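Local coordinates for protein ATP-dependent DNA helicase (Mycobacterium smegmatis, PDB 5V9X) that unwinds RNA:DNA hybrids in the 3'-to-5' direction, probably by using ATP hydrolysis to track along single-stranded DNA, at residues 675-689 against 853-867. Numbering follows the deposited sequence.
Sequences ATGVVPSDTTFVVER and LRIVEVETATPSPFA
Strand 854-859, outermost in a five-stranded mixed sheet of the DEAD/H-associated region, pairs in parallel with strand 684-689, Thr-684 beside Arg-854 through Arg-689 beside Glu-859. A ladder of backbone bonds ties them, such as Val-687 N to Val-856 O at 2.7 Å.

On the face carrying Phe-685 and Val-687, the branched tip of Leu-853 covers one face of the Phe-685 ring. CD2 sits 3.5 Å from the ring centroid, 9° off the normal, in a CH-pi contact, while CD1 reaches CZ. Leu-844 of helix 838-849 also touches this phenyl group. Ile-855 and Val-687, whose beta-branching suits extended strands, continue the apolar surface, their CG2 methyls meeting at 4.2 Å.

The other face is roofed by the end of helix 661-676 and the turn after it. There Val-858 turns CG1 between the backbone N and the carbonyl carbon (chi1 62°), a bump that meets Thr-676 CG2 at 3.7 Å and Val-686 CG1. Pro-680 lays its CG and CD against the CD2-CE2 side of Phe-866.

Glu-688 suits its buried place because its long, extended chain (chi1 174°) carries the carboxylate across to the loop before helix 865-870, where three donors satisfy its two oxygens. Ser-864 suits the N-cap of that helix: its OG accepts the capping bond from Ala-867 N and donates to OE1 of Glu-688, while its N donates to OE2, both on syn lone pairs. Thr-860 OG1 completes the grip from the anti side of Glu-688 OE2, at 2.9 Å.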
ATOM      1  N   ALA A 675       8.111 -24.551 -25.591  1.00 68.99           N
ATOM      2  CA  ALA A 675       7.451 -25.519 -24.724  1.00 68.81           C
ATOM      3  C   ALA A 675       5.945 -25.595 -24.959  1.00 68.99           C
ATOM      4  O   ALA A 675       5.380 -26.696 -24.963  1.00 66.99           O
ATOM      5  CB  ALA A 675       7.739 -25.189 -23.259  1.00 68.88           C
ATOM      6  N   THR A 676       5.275 -24.455 -25.157  1.00 68.33           N
ATOM      7  CA  THR A 676       3.829 -24.435 -25.355  1.00 70.32           C
ATOM      8  C   THR A 676       3.435 -23.883 -26.724  1.00 66.44           C
ATOM      9  O   THR A 676       2.260 -23.573 -26.942  1.00 64.32           O
ATOM     10  CB  THR A 676       3.132 -23.628 -24.259  1.00 73.15           C
ATOM     11  OG1 THR A 676       3.656 -22.295 -24.222  1.00 77.11           O
ATOM     12  CG2 THR A 676       3.328 -24.286 -22.900  1.00 70.03           C
ATOM     13  N   GLY A 677       4.382 -23.749 -27.652  1.00 60.17           N
ATOM     14  CA  GLY A 677       4.057 -23.252 -28.971  1.00 66.07           C
ATOM     15  C   GLY A 677       3.871 -21.750 -29.003  1.00 73.87           C
ATOM     16  O   GLY A 677       4.495 -21.055 -29.815  1.00 78.75           O
ATOM     17  N   VAL A 678       3.019 -21.237 -28.115  1.00 72.86           N
ATOM     18  CA  VAL A 678       2.759 -19.810 -27.978  1.00 70.30           C
ATOM     19  C   VAL A 678       2.956 -19.429 -26.519  1.00 67.04           C
ATOM     20  O   VAL A 678       2.982 -20.280 -25.627  1.00 71.45           O
ATOM     21  CB  VAL A 678       1.340 -19.424 -28.449  1.00 68.50           C
ATOM     22  CG1 VAL A 678       1.137 -19.812 -29.909  1.00 67.41           C
ATOM     23  CG2 VAL A 678       0.290 -20.085 -27.564  1.00 65.22           C
ATOM     24  N   VAL A 679       3.086 -18.129 -26.279  1.00 65.07           N
ATOM     25  CA  VAL A 679       3.280 -17.635 -24.919  1.00 62.68           C
ATOM     26  C   VAL A 679       1.997 -16.971 -24.429  1.00 55.73           C
ATOM     27  O   VAL A 679       1.264 -16.359 -25.220  1.00 54.05           O
ATOM     28  CB  VAL A 679       4.481 -16.676 -24.831  1.00 66.94           C
ATOM     29  CG1 VAL A 679       5.701 -17.290 -25.510  1.00 68.69           C
ATOM     30  CG2 VAL A 679       4.148 -15.312 -25.427  1.00 69.03           C
ATOM     31  N   PRO A 680       1.680 -17.091 -23.143  1.00 59.21           N
ATOM     32  CA  PRO A 680       0.480 -16.436 -22.610  1.00 62.30           C
ATOM     33  C   PRO A 680       0.568 -14.926 -22.761  1.00 62.28           C
ATOM     34  O   PRO A 680       1.650 -14.337 -22.717  1.00 62.39           O
ATOM     35  CB  PRO A 680       0.475 -16.852 -21.134  1.00 60.19           C
ATOM     36  CG  PRO A 680       1.347 -18.061 -21.076  1.00 58.47           C
ATOM     37  CD  PRO A 680       2.376 -17.898 -22.130  1.00 59.42           C
ATOM     38  N   SER A 681      -0.591 -14.299 -22.939  1.00 59.12           N
ATOM     39  CA  SER A 681      -0.647 -12.865 -23.176  1.00 57.97           C
ATOM     40  C   SER A 681      -2.037 -12.362 -22.812  1.00 60.42           C
ATOM     41  O   SER A 681      -2.890 -13.116 -22.334  1.00 64.37           O
ATOM     42  CB  SER A 681      -0.304 -12.532 -24.630  1.00 58.78           C
ATOM     43  OG  SER A 681      -1.352 -12.927 -25.498  1.00 59.78           O
ATOM     44  N   ASP A 682      -2.259 -11.067 -23.054  1.00 60.08           N
ATOM     45  CA  ASP A 682      -3.561 -10.462 -22.810  1.00 60.98           C
ATOM     46  C   ASP A 682      -4.635 -10.994 -23.749  1.00 68.04           C
ATOM     47  O   ASP A 682      -5.826 -10.825 -23.466  1.00 71.06           O
ATOM     48  CB  ASP A 682      -3.463  -8.942 -22.949  1.00 60.64           C
ATOM     49  CG  ASP A 682      -2.917  -8.516 -24.299  1.00 67.60           C
ATOM     50  OD1 ASP A 682      -2.155  -9.297 -24.907  1.00 70.63           O
ATOM     51  OD2 ASP A 682      -3.250  -7.403 -24.755  1.00 71.67           O
ATOM     52  N   THR A 683      -4.245 -11.626 -24.858  1.00 68.49           N
ATOM     53  CA  THR A 683      -5.201 -12.139 -25.826  1.00 64.26           C
ATOM     54  C   THR A 683      -5.252 -13.658 -25.894  1.00 67.62           C
ATOM     55  O   THR A 683      -6.218 -14.198 -26.441  1.00 72.52           O
ATOM     56  CB  THR A 683      -4.885 -11.596 -27.229  1.00 62.63           C
ATOM     57  OG1 THR A 683      -3.632 -12.124 -27.680  1.00 64.49           O
ATOM     58  CG2 THR A 683      -4.812 -10.080 -27.208  1.00 50.96           C
ATOM     59  N   THR A 684      -4.247 -14.359 -25.368  1.00 67.67           N
ATOM     60  CA  THR A 684      -4.193 -15.815 -25.449  1.00 70.67           C
ATOM     61  C   THR A 684      -3.817 -16.383 -24.088  1.00 68.37           C
ATOM     62  O   THR A 684      -2.727 -16.103 -23.578  1.00 64.37           O
ATOM     63  CB  THR A 684      -3.184 -16.288 -26.507  1.00 74.51           C
ATOM     64  OG1 THR A 684      -1.851 -16.125 -26.007  1.00 87.28           O
ATOM     65  CG2 THR A 684      -3.324 -15.491 -27.796  1.00 70.50           C
ATOM     66  N   PHE A 685      -4.715 -17.172 -23.503  1.00 66.15           N
ATOM     67  CA  PHE A 685      -4.392 -17.983 -22.340  1.00 59.24           C
ATOM     68  C   PHE A 685      -3.890 -19.344 -22.806  1.00 62.35           C
ATOM     69  O   PHE A 685      -4.271 -19.833 -23.873  1.00 65.34           O
ATOM     70  CB  PHE A 685      -5.609 -18.177 -21.430  1.00 55.13           C
ATOM     71  CG  PHE A 685      -6.114 -16.912 -20.785  1.00 53.14           C
ATOM     72  CD1 PHE A 685      -5.385 -15.736 -20.840  1.00 52.99           C
ATOM     73  CD2 PHE A 685      -7.325 -16.911 -20.107  1.00 50.64           C
ATOM     74  CE1 PHE A 685      -5.861 -14.583 -20.242  1.00 54.66           C
ATOM     75  CE2 PHE A 685      -7.803 -15.764 -19.506  1.00 48.92           C
ATOM     76  CZ  PHE A 685      -7.072 -14.599 -19.572  1.00 53.03           C
ATOM     77  N   VAL A 686      -3.034 -19.959 -21.996  1.00 60.35           N
ATOM     78  CA  VAL A 686      -2.488 -21.279 -22.295  1.00 62.37           C
ATOM     79  C   VAL A 686      -2.834 -22.216 -21.147  1.00 62.82           C
ATOM     80  O   VAL A 686      -2.497 -21.940 -19.989  1.00 60.57           O
ATOM     81  CB  VAL A 686      -0.971 -21.239 -22.524  1.00 60.69           C
ATOM     82  CG1 VAL A 686      -0.424 -22.655 -22.644  1.00 55.39           C
ATOM     83  CG2 VAL A 686      -0.646 -20.434 -23.772  1.00 63.63           C
ATOM     84  N   VAL A 687      -3.495 -23.322 -21.469  1.00 61.17           N
ATOM     85  CA  VAL A 687      -3.769 -24.384 -20.512  1.00 62.22           C
ATOM     86  C   VAL A 687      -2.751 -25.490 -20.758  1.00 66.23           C
ATOM     87  O   VAL A 687      -2.748 -26.124 -21.819  1.00 62.47           O
ATOM     88  CB  VAL A 687      -5.209 -24.898 -20.633  1.00 60.57           C
ATOM     89  CG1 VAL A 687      -5.408 -26.114 -19.751  1.00 54.62           C
ATOM     90  CG2 VAL A 687      -6.185 -23.795 -20.253  1.00 61.01           C
ATOM     91  N   GLU A 688      -1.879 -25.716 -19.781  1.00 69.38           N
ATOM     92  CA  GLU A 688      -0.772 -26.653 -19.903  1.00 64.75           C
ATOM     93  C   GLU A 688      -1.020 -27.846 -18.996  1.00 67.61           C
ATOM     94  O   GLU A 688      -1.400 -27.677 -17.834  1.00 68.30           O
ATOM     95  CB  GLU A 688       0.552 -25.974 -19.547  1.00 56.95           C
ATOM     96  CG  GLU A 688       1.742 -26.907 -19.517  1.00 56.21           C
ATOM     97  CD  GLU A 688       3.046 -26.165 -19.328  1.00 59.46           C
ATOM     98  OE1 GLU A 688       3.020 -24.916 -19.292  1.00 59.87           O
ATOM     99  OE2 GLU A 688       4.096 -26.829 -19.216  1.00 62.12           O
ATOM    100  N   ARG A 689      -0.800 -29.047 -19.525  1.00 74.00           N
ATOM    101  CA  ARG A 689      -1.050 -30.275 -18.788  1.00 77.79           C
ATOM    102  C   ARG A 689       0.169 -31.184 -18.854  1.00 80.99           C
ATOM    103  O   ARG A 689       0.824 -31.290 -19.896  1.00 83.17           O
ATOM    104  CB  ARG A 689      -2.280 -31.009 -19.333  1.00 82.59           C
ATOM    105  CG  ARG A 689      -2.673 -32.236 -18.530  1.00 91.41           C
ATOM    106  CD  ARG A 689      -3.915 -32.918 -19.086  1.00 98.87           C
ATOM    107  NE  ARG A 689      -3.793 -33.222 -20.510  1.00101.41           N
ATOM    108  CZ  ARG A 689      -4.362 -32.507 -21.476  1.00 98.24           C
ATOM    109  NH1 ARG A 689      -5.098 -31.447 -21.170  1.00 98.34           N
ATOM    110  NH2 ARG A 689      -4.199 -32.851 -22.746  1.00 94.85           N
ATOM    111  N   LEU A 853     -10.633 -13.570 -26.733  1.00 64.30           N
ATOM    112  CA  LEU A 853      -9.536 -14.048 -25.900  1.00 61.50           C
ATOM    113  C   LEU A 853      -9.339 -15.523 -26.227  1.00 67.52           C
ATOM    114  O   LEU A 853     -10.177 -16.360 -25.871  1.00 68.27           O
ATOM    115  CB  LEU A 853      -9.833 -13.838 -24.414  1.00 63.81           C
ATOM    116  CG  LEU A 853      -8.649 -13.603 -23.464  1.00 63.83           C
ATOM    117  CD1 LEU A 853      -9.152 -13.183 -22.094  1.00 61.83           C
ATOM    118  CD2 LEU A 853      -7.760 -14.833 -23.345  1.00 62.24           C
ATOM    119  N   ARG A 854      -8.245 -15.834 -26.916  1.00 75.46           N
ATOM    120  CA  ARG A 854      -7.963 -17.201 -27.321  1.00 77.37           C
ATOM    121  C   ARG A 854      -7.603 -18.058 -26.109  1.00 74.68           C
ATOM    122  O   ARG A 854      -7.189 -17.558 -25.059  1.00 74.01           O
ATOM    123  CB  ARG A 854      -6.818 -17.230 -28.336  1.00 85.24           C
ATOM    124  CG  ARG A 854      -6.862 -18.390 -29.320  1.00 93.39           C
ATOM    125  CD  ARG A 854      -5.470 -18.721 -29.850  1.00 96.22           C
ATOM    126  NE  ARG A 854      -4.688 -17.529 -30.169  1.00 97.22           N
ATOM    127  CZ  ARG A 854      -3.440 -17.556 -30.627  1.00 97.24           C
ATOM    128  NH1 ARG A 854      -2.830 -18.716 -30.823  1.00 96.46           N
ATOM    129  NH2 ARG A 854      -2.801 -16.424 -30.890  1.00 98.62           N
ATOM    130  N   ILE A 855      -7.775 -19.368 -26.266  1.00 72.05           N
ATOM    131  CA  ILE A 855      -7.341 -20.352 -25.279  1.00 70.48           C
ATOM    132  C   ILE A 855      -6.719 -21.520 -26.026  1.00 74.95           C
ATOM    133  O   ILE A 855      -7.241 -21.962 -27.055  1.00 78.07           O
ATOM    134  CB  ILE A 855      -8.503 -20.822 -24.378  1.00 62.63           C
ATOM    135  CG1 ILE A 855      -8.961 -19.686 -23.466  1.00 59.46           C
ATOM    136  CG2 ILE A 855      -8.089 -22.026 -23.540  1.00 58.95           C
ATOM    137  CD1 ILE A 855     -10.057 -20.077 -22.521  1.00 60.11           C
ATOM    138  N   VAL A 856      -5.594 -22.013 -25.516  1.00 75.34           N
ATOM    139  CA  VAL A 856      -4.827 -23.068 -26.168  1.00 71.53           C
ATOM    140  C   VAL A 856      -4.581 -24.184 -25.163  1.00 71.46           C
ATOM    141  O   VAL A 856      -4.095 -23.932 -24.055  1.00 70.93           O
ATOM    142  CB  VAL A 856      -3.492 -22.535 -26.724  1.00 65.45           C
ATOM    143  CG1 VAL A 856      -2.682 -23.662 -27.341  1.00 66.29           C
ATOM    144  CG2 VAL A 856      -3.741 -21.428 -27.742  1.00 59.55           C
ATOM    145  N   GLU A 857      -4.924 -25.414 -25.547  1.00 71.14           N
ATOM    146  CA  GLU A 857      -4.574 -26.594 -24.768  1.00 65.64           C
ATOM    147  C   GLU A 857      -3.275 -27.177 -25.303  1.00 64.76           C
ATOM    148  O   GLU A 857      -3.113 -27.334 -26.519  1.00 68.18           O
ATOM    149  CB  GLU A 857      -5.675 -27.653 -24.829  1.00 69.67           C
ATOM    150  CG  GLU A 857      -7.068 -27.144 -24.547  1.00 80.66           C
ATOM    151  CD  GLU A 857      -8.060 -28.272 -24.323  1.00 88.86           C
ATOM    152  OE1 GLU A 857      -7.645 -29.337 -23.816  1.00 90.68           O
ATOM    153  OE2 GLU A 857      -9.252 -28.098 -24.657  1.00 89.59           O
ATOM    154  N   VAL A 858      -2.357 -27.501 -24.401  1.00 66.82           N
ATOM    155  CA  VAL A 858      -1.097 -28.132 -24.767  1.00 71.61           C
ATOM    156  C   VAL A 858      -0.707 -29.104 -23.664  1.00 72.46           C
ATOM    157  O   VAL A 858      -0.921 -28.836 -22.477  1.00 68.79           O
ATOM    158  CB  VAL A 858       0.014 -27.087 -25.020  1.00 72.19           C
ATOM    159  CG1 VAL A 858       0.301 -26.276 -23.760  1.00 76.66           C
ATOM    160  CG2 VAL A 858       1.280 -27.756 -25.542  1.00 66.69           C
ATOM    161  N   GLU A 859      -0.167 -30.252 -24.061  1.00 79.37           N
ATOM    162  CA  GLU A 859       0.378 -31.229 -23.132  1.00 83.92           C
ATOM    163  C   GLU A 859       1.894 -31.244 -23.269  1.00 85.84           C
ATOM    164  O   GLU A 859       2.420 -31.376 -24.380  1.00 85.00           O
ATOM    165  CB  GLU A 859      -0.195 -32.625 -23.388  1.00 88.14           C
ATOM    166  CG  GLU A 859       0.423 -33.704 -22.513  1.00 91.36           C
ATOM    167  CD  GLU A 859      -0.317 -35.024 -22.598  1.00 94.38           C
ATOM    168  OE1 GLU A 859      -1.528 -35.008 -22.904  1.00 94.72           O
ATOM    169  OE2 GLU A 859       0.313 -36.075 -22.361  1.00 96.24           O
ATOM    170  N   THR A 860       2.586 -31.097 -22.146  1.00 86.61           N
ATOM    171  CA  THR A 860       4.037 -31.036 -22.118  1.00 86.35           C
ATOM    172  C   THR A 860       4.600 -32.252 -21.393  1.00 87.37           C
ATOM    173  O   THR A 860       3.961 -32.814 -20.500  1.00 89.77           O
ATOM    174  CB  THR A 860       4.520 -29.752 -21.436  1.00 80.92           C
ATOM    175  OG1 THR A 860       3.756 -29.525 -20.245  1.00 74.90           O
ATOM    176  CG2 THR A 860       4.358 -28.560 -22.370  1.00 79.83           C
ATOM    177  N   ALA A 861       5.803 -32.660 -21.800  1.00 86.66           N
ATOM    178  CA  ALA A 861       6.479 -33.761 -21.121  1.00 88.83           C
ATOM    179  C   ALA A 861       7.090 -33.316 -19.802  1.00 92.60           C
ATOM    180  O   ALA A 861       7.187 -34.116 -18.864  1.00 96.66           O
ATOM    181  CB  ALA A 861       7.558 -34.356 -22.027  1.00 88.16           C
ATOM    182  N   THR A 862       7.498 -32.054 -19.712  1.00 90.69           N
ATOM    183  CA  THR A 862       8.079 -31.460 -18.520  1.00 83.70           C
ATOM    184  C   THR A 862       7.598 -30.020 -18.431  1.00 79.62           C
ATOM    185  O   THR A 862       7.361 -29.381 -19.464  1.00 77.63           O
ATOM    186  CB  THR A 862       9.618 -31.520 -18.554  1.00 82.38           C
ATOM    187  OG1 THR A 862      10.163 -30.935 -17.365  1.00 85.43           O
ATOM    188  CG2 THR A 862      10.165 -30.796 -19.777  1.00 77.03           C
ATOM    189  N   PRO A 863       7.409 -29.496 -17.220  1.00 78.19           N
ATOM    190  CA  PRO A 863       6.860 -28.142 -17.073  1.00 72.97           C
ATOM    191  C   PRO A 863       7.640 -27.096 -17.859  1.00 69.47           C
ATOM    192  O   PRO A 863       8.873 -27.056 -17.829  1.00 70.04           O
ATOM    193  CB  PRO A 863       6.950 -27.892 -15.564  1.00 76.29           C
ATOM    194  CG  PRO A 863       6.838 -29.243 -14.965  1.00 80.51           C
ATOM    195  CD  PRO A 863       7.519 -30.187 -15.921  1.00 82.54           C
ATOM    196  N   SER A 864       6.900 -26.246 -18.571  1.00 66.11           N
ATOM    197  CA  SER A 864       7.428 -25.109 -19.314  1.00 65.00           C
ATOM    198  C   SER A 864       8.066 -24.116 -18.347  1.00 62.96           C
ATOM    199  O   SER A 864       7.844 -24.212 -17.131  1.00 66.12           O
ATOM    200  CB  SER A 864       6.310 -24.441 -20.118  1.00 64.82           C
ATOM    201  OG  SER A 864       5.376 -23.804 -19.265  1.00 60.33           O
ATOM    202  N   PRO A 865       8.868 -23.162 -18.832  1.00 57.10           N
ATOM    203  CA  PRO A 865       9.418 -22.146 -17.920  1.00 56.65           C
ATOM    204  C   PRO A 865       8.362 -21.421 -17.098  1.00 59.42           C
ATOM    205  O   PRO A 865       8.565 -21.200 -15.897  1.00 62.14           O
ATOM    206  CB  PRO A 865      10.150 -21.192 -18.872  1.00 53.71           C
ATOM    207  CG  PRO A 865      10.557 -22.049 -20.010  1.00 55.91           C
ATOM    208  CD  PRO A 865       9.444 -23.054 -20.186  1.00 55.51           C
ATOM    209  N   PHE A 866       7.234 -21.051 -17.711  1.00 57.21           N
ATOM    210  CA  PHE A 866       6.180 -20.369 -16.965  1.00 54.78           C
ATOM    211  C   PHE A 866       5.542 -21.296 -15.939  1.00 53.01           C
ATOM    212  O   PHE A 866       5.257 -20.881 -14.809  1.00 48.20           O
ATOM    213  CB  PHE A 866       5.116 -19.823 -17.919  1.00 55.87           C
ATOM    214  CG  PHE A 866       5.530 -18.576 -18.651  1.00 59.44           C
ATOM    215  CD1 PHE A 866       6.858 -18.183 -18.704  1.00 62.97           C
ATOM    216  CD2 PHE A 866       4.581 -17.787 -19.278  1.00 57.93           C
ATOM    217  CE1 PHE A 866       7.230 -17.035 -19.376  1.00 63.54           C
ATOM    218  CE2 PHE A 866       4.947 -16.636 -19.950  1.00 57.95           C
ATOM    219  CZ  PHE A 866       6.273 -16.260 -19.999  1.00 59.93           C
ATOM    220  N   ALA A 867       5.302 -22.553 -16.318  1.00 59.42           N
ATOM    221  CA  ALA A 867       4.761 -23.521 -15.372  1.00 60.44           C
ATOM    222  C   ALA A 867       5.743 -23.788 -14.242  1.00 62.79           C
ATOM    223  O   ALA A 867       5.343 -23.909 -13.079  1.00 66.23           O
ATOM    224  CB  ALA A 867       4.407 -24.821 -16.094  1.00 62.67           C
TER